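Local coordinates for protein putative monooxygenase (Fusobacterium nucleatum subsp. nucleatum, PDB 3MCS) that probably acts as a monooxygenase, with two consecutive antibiotic-biosynthesis-monooxygenase domains of the dimeric alpha/beta-barrel kind in a single chain, at residues I7-F13 and T55-I61; A115-D121 and K161-V167; I133-I137 and Y182-Y186. All blocks are in the same frame, centred on the assembly; numbering follows the deposited sequence. Where two conformers were deposited one is given.

Contact 1: residues I7-F13 and T55-I61; sequences ILNVYDF and TSYIVEI
The Phe13 ring lies across Ser56, whose CB sits over one ring face, 3.7 Å from the Phe13 ring centroid, a CH-pi contact offset toward the rim. Phe13 takes the uncommon first torsion that sets CG between its backbone N and carbonyl carbon (chi1 65°), which brings the ring over its neighbour; a residue as small as serine fits beneath it. On the same side of the sheet, Tyr11 crosses Glu60 at about a right angle, its CE2 3.3 Å from Glu60 OE1, with ring and carboxylate planes 57° apart. This buried carboxylate has both oxygens satisfied: OE1 is hydrogen-bonded to the hydroxyl of Tyr62 and OE2 to that of Tyr30. On the other side, Leu8 CD1 reaches Val59 CG1 at 3.7 Å, while Val10 and Val59 lie side by side, CG2 to CG2. Asp12 CB rests over the face of the Tyr57 ring. Between the two layers runs a backbone ladder, with paired bonds at Asn9-Glu60, Tyr11-Ile58 and Phe13-Ser56. Helices 20-37 and 65-73 pack on the side of Tyr11, Ser56 and Glu60, while Leu8, Val10 and Val59 face the interior of the curled sheet, as in the ferredoxin-like alpha/beta barrel of this family.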
loop_
_atom_site.group_PDB
_atom_site.type_symbol
_atom_site.label_atom_id
_atom_site.label_comp_id
_atom_site.label_asym_id
_atom_site.label_seq_id
_atom_site.Cartn_x
_atom_site.Cartn_y
_atom_site.Cartn_z
ATOM N N ILE A 7 5.758 2.136 -10.824
ATOM C CA ILE A 7 4.500 2.843 -10.631
ATOM C C ILE A 7 3.759 2.231 -9.464
ATOM O O ILE A 7 3.425 1.076 -9.508
ATOM C CB ILE A 7 3.581 2.797 -11.881
ATOM C CG1 ILE A 7 4.345 3.223 -13.158
ATOM C CG2 ILE A 7 2.389 3.685 -11.657
ATOM C CD1 ILE A 7 4.983 4.611 -13.098
ATOM N N LEU A 8 3.525 3.034 -8.428
ATOM C CA LEU A 8 2.805 2.653 -7.215
ATOM C C LEU A 8 1.613 3.591 -7.023
ATOM O O LEU A 8 1.798 4.813 -6.766
ATOM C CB LEU A 8 3.717 2.773 -6.010
ATOM C CG LEU A 8 3.101 2.471 -4.638
ATOM C CD1 LEU A 8 2.487 1.098 -4.626
ATOM C CD2 LEU A 8 4.162 2.582 -3.558
ATOM N N ASN A 9 0.412 3.019 -7.171
ATOM C CA ASN A 9 -0.846 3.734 -7.033
ATOM C C ASN A 9 -1.687 3.077 -5.935
ATOM O O ASN A 9 -1.771 1.854 -5.865
ATOM C CB ASN A 9 -1.615 3.723 -8.361
ATOM C CG ASN A 9 -0.912 4.503 -9.464
ATOM O OD1 ASN A 9 -0.095 5.409 -9.202
ATOM N ND2 ASN A 9 -1.250 4.175 -10.720
ATOM N N VAL A 10 -2.284 3.892 -5.074
ATOM C CA VAL A 10 -3.126 3.414 -3.994
ATOM C C VAL A 10 -4.502 3.987 -4.222
ATOM O O VAL A 10 -4.681 5.190 -4.153
ATOM C CB VAL A 10 -2.615 3.876 -2.644
ATOM C CG1 VAL A 10 -3.580 3.479 -1.567
ATOM C CG2 VAL A 10 -1.237 3.298 -2.370
ATOM N N TYR A 11 -5.460 3.125 -4.534
ATOM C CA TYR A 11 -6.838 3.525 -4.808
ATOM C C TYR A 11 -7.742 3.257 -3.606
ATOM O O TYR A 11 -7.655 2.193 -3.006
ATOM C CB TYR A 11 -7.374 2.726 -5.982
ATOM C CG TYR A 11 -6.554 2.879 -7.218
ATOM C CD1 TYR A 11 -6.758 3.948 -8.074
ATOM C CD2 TYR A 11 -5.576 1.941 -7.556
ATOM C CE1 TYR A 11 -5.996 4.099 -9.225
ATOM C CE2 TYR A 11 -4.820 2.084 -8.708
ATOM C CZ TYR A 11 -5.033 3.166 -9.528
ATOM O OH TYR A 11 -4.286 3.331 -10.659
ATOM N N ASP A 12 -8.612 4.195 -3.255
ATOM C CA ASP A 12 -9.566 3.943 -2.174
ATOM C C ASP A 12 -10.975 4.450 -2.485
ATOM O O ASP A 12 -11.151 5.390 -3.253
ATOM C CB ASP A 12 -9.048 4.523 -0.862
ATOM C CG ASP A 12 -9.261 6.008 -0.729
ATOM O OD1 ASP A 12 -10.396 6.447 -0.396
ATOM O OD2 ASP A 12 -8.267 6.729 -0.885
ATOM N N PHE A 13 -11.984 3.815 -1.921
ATOM C CA PHE A 13 -13.354 4.290 -2.121
ATOM C C PHE A 13 -14.285 3.689 -1.100
ATOM O O PHE A 13 -14.008 2.615 -0.546
ATOM C CB PHE A 13 -13.883 3.999 -3.525
ATOM C CG PHE A 13 -14.024 2.544 -3.853
ATOM C CD1 PHE A 13 -15.187 1.869 -3.571
ATOM C CD2 PHE A 13 -13.011 1.865 -4.501
ATOM C CE1 PHE A 13 -15.323 0.527 -3.893
ATOM C CE2 PHE A 13 -13.148 0.532 -4.828
ATOM C CZ PHE A 13 -14.302 -0.132 -4.518
ATOM N N THR A 55 -14.424 1.191 3.784
ATOM C CA THR A 55 -13.605 1.769 2.718
ATOM C C THR A 55 -12.715 0.724 2.048
ATOM O O THR A 55 -12.027 -0.033 2.720
ATOM C CB THR A 55 -12.667 2.882 3.257
ATOM O OG1 THR A 55 -13.433 3.964 3.791
ATOM C CG2 THR A 55 -11.757 3.409 2.151
ATOM N N SER A 56 -12.720 0.684 0.729
ATOM C CA SER A 56 -11.836 -0.212 -0.009
ATOM C C SER A 56 -10.459 0.417 -0.245
ATOM O O SER A 56 -10.357 1.588 -0.579
ATOM C CB SER A 56 -12.443 -0.518 -1.371
ATOM O OG SER A 56 -11.506 -1.143 -2.243
ATOM N N TYR A 57 -9.390 -0.344 -0.045
ATOM C CA TYR A 57 -8.046 0.130 -0.429
ATOM C C TYR A 57 -7.468 -0.924 -1.320
ATOM O O TYR A 57 -7.603 -2.102 -1.040
ATOM C CB TYR A 57 -7.088 0.296 0.735
ATOM C CG TYR A 57 -7.318 1.482 1.613
ATOM C CD1 TYR A 57 -8.166 1.396 2.720
ATOM C CD2 TYR A 57 -6.653 2.678 1.381
ATOM C CE1 TYR A 57 -8.374 2.490 3.551
ATOM C CE2 TYR A 57 -6.856 3.778 2.208
ATOM C CZ TYR A 57 -7.717 3.676 3.288
ATOM O OH TYR A 57 -7.919 4.750 4.109
ATOM N N ILE A 58 -6.838 -0.498 -2.400
ATOM C CA ILE A 58 -6.172 -1.414 -3.302
ATOM C C ILE A 58 -4.845 -0.755 -3.640
ATOM O O ILE A 58 -4.819 0.337 -4.174
ATOM C CB ILE A 58 -6.986 -1.695 -4.590
ATOM C CG1 ILE A 58 -8.407 -2.141 -4.268
ATOM C CG2 ILE A 58 -6.330 -2.766 -5.406
ATOM C CD1 ILE A 58 -9.246 -2.479 -5.513
ATOM N N VAL A 59 -3.756 -1.402 -3.246
ATOM C CA VAL A 59 -2.411 -0.960 -3.549
ATOM C C VAL A 59 -2.004 -1.727 -4.801
ATOM O O VAL A 59 -2.065 -2.936 -4.810
ATOM C CB VAL A 59 -1.461 -1.267 -2.392
ATOM C CG1 VAL A 59 -0.029 -0.829 -2.713
ATOM C CG2 VAL A 59 -1.970 -0.592 -1.136
ATOM N N GLU A 60 -1.629 -1.012 -5.856
ATOM C CA GLU A 60 -1.271 -1.601 -7.134
ATOM C C GLU A 60 0.131 -1.125 -7.503
ATOM O O GLU A 60 0.404 0.066 -7.443
ATOM C CB GLU A 60 -2.270 -1.188 -8.223
ATOM C CG GLU A 60 -3.734 -1.646 -8.016
ATOM C CD GLU A 60 -4.697 -1.315 -9.226
ATOM O OE1 GLU A 60 -4.309 -0.769 -10.273
ATOM O OE2 GLU A 60 -5.882 -1.612 -9.143
ATOM N N ILE A 61 1.016 -2.058 -7.882
ATOM C CA ILE A 61 2.403 -1.720 -8.231
ATOM C C ILE A 61 2.842 -2.401 -9.503
ATOM O O ILE A 61 2.677 -3.614 -9.676
ATOM C CB ILE A 61 3.384 -1.999 -7.060
ATOM C CG1 ILE A 61 4.780 -1.437 -7.383
ATOM C CG2 ILE A 61 3.393 -3.476 -6.703
ATOM C CD1 ILE A 61 5.728 -1.445 -6.175
HETATM O O HOH W 1 -10.059 0.963 -4.375
#

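Contact 2: residues A115-D121 and K161-V167; sequences AVYTVID and KWCLFEV
Ala115 CB lies 4.3 Å from Phe165 CE1 and equally near Val167 CG2, a small methyl suited to the packed interior of a curled antiparallel sheet, here part of the dimeric alpha/beta-barrel fold. Val116 turns to the helix side, its CB against Glu166 CG, and exchanges backbone hydrogen bonds with Glu166. Tyr117 returns to the interior: with CG trans to its own N (chi1 -178°), the ring runs along the neighbouring strand, receives Phe165 CB at its edge and brings CE1 to 4.2 Å from Cys163 CB. Thr118 and Leu164 exchange two backbone hydrogen bonds. The Thr118 hydroxyl donates to a water, 2.6 Å from Thr118 OG1, that in turn donates to Leu164 O and Glu166 OE2, tying the three together on the helix side; Tyr168 holds the other carboxylate oxygen of Glu166. Val119 lies obliquely across the aliphatic part of Lys161, CG1 3.8 Å from Lys161 CG. Ile120 meets Trp162 CB to CB, and the indole leads on toward helix 127-143. Alongside Asp121, the bent lysine chain brings Lys161 NZ to the syn side of Asp121 OD1 in a salt bridge of 2.8 Å, 19° out of the carboxylate plane.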
loop_
_atom_site.group_PDB
_atom_site.type_symbol
_atom_site.label_atom_id
_atom_site.label_comp_id
_atom_site.label_asym_id
_atom_site.label_seq_id
_atom_site.Cartn_x
_atom_site.Cartn_y
_atom_site.Cartn_z
ATOM N N ALA A 115 -2.043 -6.213 7.432
ATOM C CA ALA A 115 -1.665 -5.084 6.616
ATOM C C ALA A 115 -1.998 -3.748 7.294
ATOM O O ALA A 115 -3.019 -3.628 7.963
ATOM C CB ALA A 115 -2.375 -5.187 5.289
ATOM N N VAL A 116 -1.125 -2.753 7.106
ATOM C CA VAL A 116 -1.295 -1.413 7.670
ATOM C C VAL A 116 -0.950 -0.379 6.626
ATOM O O VAL A 116 -0.050 -0.614 5.819
ATOM C CB VAL A 116 -0.362 -1.174 8.837
ATOM C CG1 VAL A 116 -0.701 0.127 9.498
ATOM C CG2 VAL A 116 -0.482 -2.303 9.840
ATOM N N TYR A 117 -1.686 0.734 6.610
ATOM C CA TYR A 117 -1.411 1.833 5.679
ATOM C C TYR A 117 -1.390 3.149 6.430
ATOM O O TYR A 117 -2.379 3.556 7.040
ATOM C CB TYR A 117 -2.431 1.879 4.547
ATOM C CG TYR A 117 -2.178 2.960 3.525
ATOM C CD1 TYR A 117 -1.056 2.950 2.733
ATOM C CD2 TYR A 117 -3.120 3.966 3.309
ATOM C CE1 TYR A 117 -0.841 3.967 1.758
ATOM C CE2 TYR A 117 -2.930 4.975 2.353
ATOM C CZ TYR A 117 -1.794 4.977 1.575
ATOM O OH TYR A 117 -1.648 5.997 0.637
ATOM N N THR A 118 -0.256 3.821 6.351
ATOM C CA THR A 118 -0.053 5.059 7.030
ATOM C C THR A 118 0.230 6.187 6.045
ATOM O O THR A 118 0.932 5.966 5.063
ATOM C CB THR A 118 1.165 4.893 7.958
ATOM O OG1 THR A 118 0.931 3.797 8.854
ATOM C CG2 THR A 118 1.466 6.182 8.739
ATOM N N VAL A 119 -0.330 7.374 6.304
ATOM C CA VAL A 119 -0.055 8.597 5.543
ATOM C C VAL A 119 0.461 9.661 6.526
ATOM O O VAL A 119 -0.178 9.928 7.529
ATOM C CB VAL A 119 -1.279 9.142 4.824
ATOM C CG1 VAL A 119 -0.929 10.450 4.123
ATOM C CG2 VAL A 119 -1.822 8.105 3.815
ATOM N N ILE A 120 1.608 10.268 6.229
ATOM C CA ILE A 120 2.250 11.198 7.147
ATOM C C ILE A 120 2.531 12.533 6.487
ATOM O O ILE A 120 3.324 12.603 5.569
ATOM C CB ILE A 120 3.600 10.644 7.626
ATOM C CG1 ILE A 120 3.483 9.165 8.011
ATOM C CG2 ILE A 120 4.131 11.473 8.777
ATOM C CD1 ILE A 120 4.793 8.531 8.489
ATOM N N ASP A 121 1.885 13.592 6.958
ATOM C CA ASP A 121 2.120 14.917 6.427
ATOM C C ASP A 121 3.244 15.559 7.231
ATOM O O ASP A 121 3.046 15.936 8.382
ATOM C CB ASP A 121 0.837 15.737 6.499
ATOM C CG ASP A 121 -0.254 15.176 5.617
ATOM O OD1 ASP A 121 0.069 14.748 4.515
ATOM O OD2 ASP A 121 -1.432 15.167 5.997
ATOM N N LYS A 161 4.001 14.573 1.742
ATOM C CA LYS A 161 3.035 13.558 2.144
ATOM C C LYS A 161 3.633 12.186 1.914
ATOM O O LYS A 161 3.650 11.706 0.795
ATOM C CB LYS A 161 1.775 13.732 1.317
ATOM C CG LYS A 161 0.509 12.992 1.768
ATOM C CD LYS A 161 -0.700 13.516 0.949
ATOM C CE LYS A 161 -2.020 13.554 1.725
ATOM N NZ LYS A 161 -2.077 14.656 2.743
ATOM N N TRP A 162 4.165 11.566 2.960
ATOM C CA TRP A 162 4.733 10.225 2.843
ATOM C C TRP A 162 3.663 9.143 3.030
ATOM O O TRP A 162 2.803 9.279 3.897
ATOM C CB TRP A 162 5.834 10.048 3.872
ATOM C CG TRP A 162 6.980 10.898 3.598
ATOM C CD1 TRP A 162 7.084 12.233 3.845
ATOM C CD2 TRP A 162 8.219 10.493 3.016
ATOM N NE1 TRP A 162 8.313 12.692 3.444
ATOM C CE2 TRP A 162 9.037 11.645 2.936
ATOM C CE3 TRP A 162 8.725 9.269 2.563
ATOM C CZ2 TRP A 162 10.327 11.616 2.402
ATOM C CZ3 TRP A 162 10.016 9.239 2.046
ATOM C CH2 TRP A 162 10.796 10.413 1.963
ATOM N N CYS A 163 3.737 8.078 2.229
ATOM C CA CYS A 163 2.783 6.968 2.271
ATOM C C CYS A 163 3.500 5.677 2.498
ATOM O O CYS A 163 4.380 5.322 1.704
ATOM C CB CYS A 163 2.042 6.844 0.945
ATOM S SG CYS A 163 1.046 8.299 0.514
ATOM N N LEU A 164 3.097 4.950 3.547
ATOM C CA LEU A 164 3.737 3.681 3.912
ATOM C C LEU A 164 2.753 2.518 3.974
ATOM O O LEU A 164 1.844 2.506 4.799
ATOM C CB LEU A 164 4.429 3.814 5.265
ATOM C CG LEU A 164 5.193 2.568 5.692
ATOM C CD1 LEU A 164 6.303 2.308 4.676
ATOM C CD2 LEU A 164 5.772 2.680 7.124
ATOM N N PHE A 165 2.940 1.547 3.090
ATOM C CA PHE A 165 2.147 0.325 3.083
ATOM C C PHE A 165 3.045 -0.782 3.546
ATOM O O PHE A 165 4.151 -0.917 3.048
ATOM C CB PHE A 165 1.638 -0.009 1.698
ATOM C CG PHE A 165 0.770 -1.246 1.652
ATOM C CD1 PHE A 165 -0.450 -1.278 2.328
ATOM C CD2 PHE A 165 1.146 -2.359 0.907
ATOM C CE1 PHE A 165 -1.268 -2.395 2.280
ATOM C CE2 PHE A 165 0.323 -3.490 0.843
ATOM C CZ PHE A 165 -0.881 -3.512 1.543
ATOM N N GLU A 166 2.576 -1.577 4.492
ATOM C CA GLU A 166 3.390 -2.652 5.040
ATOM C C GLU A 166 2.556 -3.867 5.409
ATOM O O GLU A 166 1.475 -3.737 5.942
ATOM C CB GLU A 166 4.210 -2.136 6.237
ATOM C CG GLU A 166 3.426 -1.312 7.242
ATOM C CD GLU A 166 4.303 -0.678 8.327
ATOM O OE1 GLU A 166 5.520 -0.994 8.418
ATOM O OE2 GLU A 166 3.751 0.150 9.097
ATOM N N VAL A 167 3.076 -5.050 5.087
ATOM C CA VAL A 167 2.407 -6.303 5.372
ATOM C C VAL A 167 3.299 -7.139 6.290
ATOM O O VAL A 167 4.497 -7.162 6.095
ATOM C CB VAL A 167 2.093 -7.042 4.078
ATOM C CG1 VAL A 167 1.410 -8.347 4.368
ATOM C CG2 VAL A 167 1.214 -6.153 3.163
HETATM O O HOH W 2 1.839 1.725 7.485
#

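Contact 3: residues I133-I137 and Y182-Y186; sequences IIKNI and YFKDY. With ACT (acetate ion), chain C.
Tyr186 OH donates a hydrogen bond to OXT of an acetate ion, 3.1 Å away, with that oxygen in the plane of the ring at its edge. The acetate, probably from the crystallisation liquor, also lies at the edge of the Phe183 ring, where Phe183 CZ is 3.6 Å from the acetate carbon C. Between the helices themselves the contact is apolar and Ile137 carries most of it. Its CD1 comes into the ring plane of Tyr182 from the edge, 3.7 Å from Tyr182 CD2, and also meets the backbone of that residue. CG1 packs on Tyr186 CB at 3.9 Å. A branched isoleucine suits this place because its CG1-CD1 arm lies between Tyr186 and Tyr182 while CG2 turns to Phe183 CD1. The segments lie on helices 127-143 and 181-190, outer helices of the dimeric alpha/beta-barrel fold, and run nearly antiparallel (164°); with the short axes 11.2 Å apart, Ile137 and the rings of Tyr182 and Tyr186 fill the space between them. Tyr182 has CG between its N and carbonyl carbon (chi1 77°), a torsion that presents the ring edge to Ile137; its hydroxyl is held by His177. One turn earlier on the opposing helix, Ile133 CG2 touches the edge of the Tyr186 ring, 4.0 Å from Tyr186 CD1. Tyr186 is buried, and Ile120 of strand 114-122 touches its hydroxyl end, which Ile134 CD1 also approaches.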
loop_
_atom_site.group_PDB
_atom_site.type_symbol
_atom_site.label_atom_id
_atom_site.label_comp_id
_atom_site.label_asym_id
_atom_site.label_seq_id
_atom_site.Cartn_x
_atom_site.Cartn_y
_atom_site.Cartn_z
ATOM N N ILE A 133 15.499 9.907 7.784
ATOM C CA ILE A 133 15.127 9.178 8.991
ATOM C C ILE A 133 14.159 8.028 8.690
ATOM O O ILE A 133 14.421 6.876 9.026
ATOM C CB ILE A 133 14.525 10.105 10.074
ATOM C CG1 ILE A 133 15.609 11.079 10.601
ATOM C CG2 ILE A 133 13.963 9.275 11.202
ATOM C CD1 ILE A 133 15.124 12.161 11.592
ATOM N N ILE A 134 13.055 8.332 8.028
ATOM C CA ILE A 134 12.071 7.299 7.760
ATOM C C ILE A 134 12.645 6.237 6.840
ATOM O O ILE A 134 12.359 5.059 7.034
ATOM C CB ILE A 134 10.739 7.867 7.200
ATOM C CG1 ILE A 134 9.662 6.782 7.220
ATOM C CG2 ILE A 134 10.917 8.472 5.779
ATOM C CD1 ILE A 134 8.276 7.277 6.907
ATOM N N LYS A 135 13.458 6.630 5.859
ATOM C CA LYS A 135 14.055 5.647 4.948
ATOM C C LYS A 135 14.770 4.559 5.741
ATOM O O LYS A 135 14.569 3.388 5.468
ATOM C CB LYS A 135 15.023 6.294 3.946
ATOM C CG LYS A 135 14.378 7.034 2.744
ATOM C CD LYS A 135 15.468 7.827 2.003
ATOM C CE LYS A 135 14.945 8.644 0.840
ATOM N NZ LYS A 135 16.045 9.465 0.281
ATOM N N ASN A 136 15.578 4.977 6.723
ATOM C CA ASN A 136 16.354 4.065 7.572
ATOM C C ASN A 136 15.453 3.151 8.382
ATOM O O ASN A 136 15.661 1.937 8.417
ATOM C CB ASN A 136 17.257 4.842 8.539
ATOM C CG ASN A 136 18.365 5.614 7.837
ATOM O OD1 ASN A 136 19.047 5.094 6.951
ATOM N ND2 ASN A 136 18.575 6.851 8.267
ATOM N N ILE A 137 14.455 3.741 9.036
ATOM C CA ILE A 137 13.519 2.978 9.839
ATOM C C ILE A 137 12.779 1.935 9.028
ATOM O O ILE A 137 12.610 0.810 9.487
ATOM C CB ILE A 137 12.480 3.885 10.527
ATOM C CG1 ILE A 137 13.139 4.668 11.673
ATOM C CG2 ILE A 137 11.320 3.058 11.073
ATOM C CD1 ILE A 137 13.733 3.794 12.810
ATOM N N TYR A 182 13.995 0.998 18.556
ATOM C CA TYR A 182 14.273 1.784 17.342
ATOM C C TYR A 182 13.044 2.500 16.766
ATOM O O TYR A 182 13.175 3.559 16.142
ATOM C CB TYR A 182 14.896 0.922 16.236
ATOM C CG TYR A 182 13.919 0.023 15.481
ATOM C CD1 TYR A 182 13.646 -1.266 15.909
ATOM C CD2 TYR A 182 13.283 0.469 14.333
ATOM C CE1 TYR A 182 12.759 -2.078 15.216
ATOM C CE2 TYR A 182 12.391 -0.335 13.633
ATOM C CZ TYR A 182 12.139 -1.603 14.074
ATOM O OH TYR A 182 11.272 -2.383 13.361
ATOM N N PHE A 183 11.860 1.924 16.944
ATOM C CA PHE A 183 10.640 2.552 16.447
ATOM C C PHE A 183 10.110 3.578 17.442
ATOM O O PHE A 183 9.706 4.673 17.041
ATOM C CB PHE A 183 9.564 1.512 16.127
ATOM C CG PHE A 183 8.408 2.073 15.352
ATOM C CD1 PHE A 183 8.478 2.191 13.979
ATOM C CD2 PHE A 183 7.262 2.495 15.997
ATOM C CE1 PHE A 183 7.419 2.725 13.275
ATOM C CE2 PHE A 183 6.209 3.009 15.306
ATOM C CZ PHE A 183 6.279 3.135 13.951
ATOM N N LYS A 184 10.092 3.221 18.730
ATOM C CA LYS A 184 9.677 4.158 19.779
ATOM C C LYS A 184 10.561 5.413 19.733
ATOM O O LYS A 184 10.054 6.536 19.788
ATOM C CB LYS A 184 9.711 3.512 21.173
ATOM C CG LYS A 184 8.582 2.545 21.482
ATOM C CD LYS A 184 8.657 2.048 22.942
ATOM N N ASP A 185 11.874 5.214 19.615
ATOM C CA ASP A 185 12.821 6.328 19.521
ATOM C C ASP A 185 12.501 7.213 18.343
ATOM O O ASP A 185 12.670 8.435 18.437
ATOM C CB ASP A 185 14.273 5.844 19.367
ATOM C CG ASP A 185 14.847 5.243 20.640
ATOM O OD1 ASP A 185 14.243 5.403 21.715
ATOM O OD2 ASP A 185 15.912 4.601 20.548
ATOM N N TYR A 186 12.078 6.594 17.233
ATOM C CA TYR A 186 11.713 7.316 15.991
ATOM C C TYR A 186 10.465 8.180 16.193
ATOM O O TYR A 186 10.436 9.339 15.786
ATOM C CB TYR A 186 11.579 6.338 14.797
ATOM C CG TYR A 186 10.499 6.674 13.790
ATOM C CD1 TYR A 186 10.705 7.594 12.781
ATOM C CD2 TYR A 186 9.273 6.045 13.847
ATOM C CE1 TYR A 186 9.692 7.901 11.868
ATOM C CE2 TYR A 186 8.276 6.333 12.936
ATOM C CZ TYR A 186 8.485 7.262 11.958
ATOM O OH TYR A 186 7.470 7.545 11.088
HETATM C C ACT C . 4.909 5.038 11.239
HETATM O O ACT C . 3.978 4.189 11.387
HETATM O OXT ACT C . 4.739 6.176 11.793
HETATM C CH3 ACT C . 6.144 4.680 10.439
#

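Contact 1 closes before contact 2 opens, and they belong to successive monooxygenase-like halves of the chain, each joining two strands of its own half. Their centres are 12 Å apart in one curled antiparallel sheet and their interior sides meet directly: Val59 CG2 lies 3.8 Å from Phe165 CD1, with Tyr57 packing against Tyr117. The two halves thereby share a core within one chain, consistent with a fused version of the dimeric barrel. Contact 3 alternates with contact 2 along the chain, centres 14 Å apart: helix 127-143 follows strand 114-122 and packs, with helix 181-190, on the helix side of the sheet, where Trp162 and Ile120 meet Ile134. From contact 1 it is separated by about 12 Å between nearest atoms.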